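Local coordinates for protein gamma tubulin complex adapter mto2 (Schizosaccharomyces pombe, PDB 6GDJ) that works with mto1 to promote cytoplasmic microtubule nucleation by recruiting the gamma-tubulin complex to organizing centres, and dimerises through its twin-cysteine domain, at residues A[43-46]-A[47-50]. Residues are numbered along the deposited sequence; the frame is centred on the assembly and turned at random. Where two conformers were deposited one is given.
Sequences SPSS and VVDA
Ser45 OG accepts from two backbone N-H groups, those of Val48 and Val47, in the first turn of the following helix. The bond from Val48 N to Ser45 OG is nearly straight, 3.1 Å long with an angle of 168° at the hydrogen; the one from Val47 N to the same OG is weak, bent to 120°. With chi1 at 74°, Ser45 OG sits between its own backbone N and carbonyl carbon, facing the N-H groups of Val47 and Val48. This is a serine N-cap, opening helix 46-72 after the short loop from helix 23-42. Replacing Ser45 by an alanine is likely to leave the N-H of Val48, and the weakly bonded one of Val47, without their side-chain acceptor, and the helix start less firmly fixed. Regular helical bonding begins with Asp49 N to Ser45 O at 3.0 Å and Ala50 N to Ser46 O. Asp49 reaches back through a water, which accepts from Ser45 N and donates to Asp49 OD1, each at 3.0 Å, bridging backbone and carboxylate. Val48 CG2 packs 3.6 Å from Ser45 OG and 3.5 Å from Ser43 O. The buried Val48 side chain also meets Leu39 and Val40 of helix 23-42, and Leu39 of the second subunit packs against both Val47 and Val48.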
loop_
_atom_site.group_PDB
_atom_site.type_symbol
_atom_site.label_atom_id
_atom_site.label_comp_id
_atom_site.label_asym_id
_atom_site.label_seq_id
_atom_site.Cartn_x
_atom_site.Cartn_y
_atom_site.Cartn_z
ATOM N N SER A 43 -10.751 15.682 1.751
ATOM C CA SER A 43 -11.611 15.132 2.766
ATOM C C SER A 43 -10.765 14.638 3.925
ATOM O O SER A 43 -10.772 13.446 4.234
ATOM C CB SER A 43 -12.427 14.024 2.146
ATOM O OG SER A 43 -13.522 13.752 2.973
ATOM N N PRO A 44 -10.005 15.561 4.564
ATOM C CA PRO A 44 -9.102 15.217 5.664
ATOM C C PRO A 44 -9.814 14.659 6.890
ATOM O O PRO A 44 -10.951 15.013 7.140
ATOM C CB PRO A 44 -8.421 16.535 6.017
ATOM C CG PRO A 44 -9.402 17.578 5.557
ATOM C CD PRO A 44 -9.962 17.025 4.282
ATOM N N SER A 45 -9.157 13.752 7.600
ATOM C CA SER A 45 -9.705 13.182 8.819
ATOM C C SER A 45 -8.663 12.371 9.495
ATOM O O SER A 45 -7.603 12.078 8.903
ATOM C CB SER A 45 -10.876 12.258 8.520
ATOM O OG SER A 45 -10.442 11.013 7.963
ATOM N N SER A 46 -8.967 11.910 10.698
ATOM C CA SER A 46 -8.019 11.067 11.429
ATOM C C SER A 46 -7.831 9.680 10.702
ATOM O O SER A 46 -6.769 9.040 10.789
ATOM C CB SER A 46 -8.463 10.834 12.847
ATOM O OG SER A 46 -9.695 10.141 12.829
ATOM N N VAL A 47 -8.848 9.241 9.986
ATOM C CA VAL A 47 -8.726 8.031 9.204
ATOM C C VAL A 47 -7.824 8.178 7.985
ATOM O O VAL A 47 -6.995 7.308 7.719
ATOM C CB VAL A 47 -10.147 7.557 8.708
ATOM C CG1 VAL A 47 -10.042 6.316 7.913
ATOM C CG2 VAL A 47 -11.070 7.288 9.889
ATOM N N VAL A 48 -7.937 9.290 7.305
ATOM C CA VAL A 48 -7.001 9.567 6.173
ATOM C C VAL A 48 -5.554 9.722 6.751
ATOM O O VAL A 48 -4.570 9.260 6.167
ATOM C CB VAL A 48 -7.466 10.840 5.429
ATOM C CG1 VAL A 48 -6.411 11.287 4.440
ATOM C CG2 VAL A 48 -8.827 10.600 4.759
ATOM N N ASP A 49 -5.412 10.371 7.903
ATOM C CA ASP A 49 -4.099 10.437 8.524
ATOM C C ASP A 49 -3.503 9.040 8.799
ATOM O O ASP A 49 -2.329 8.798 8.537
ATOM C CB ASP A 49 -4.102 11.201 9.861
ATOM C CG ASP A 49 -4.172 12.698 9.711
ATOM O OD1 ASP A 49 -4.114 13.185 8.555
ATOM O OD2 ASP A 49 -4.349 13.366 10.763
ATOM N N ALA A 50 -4.310 8.129 9.377
ATOM C CA ALA A 50 -3.862 6.787 9.606
ATOM C C ALA A 50 -3.512 6.030 8.302
ATOM O O ALA A 50 -2.535 5.258 8.282
ATOM C CB ALA A 50 -4.910 5.992 10.398
HETATM O O HOH W 1 -6.315 14.045 6.682
#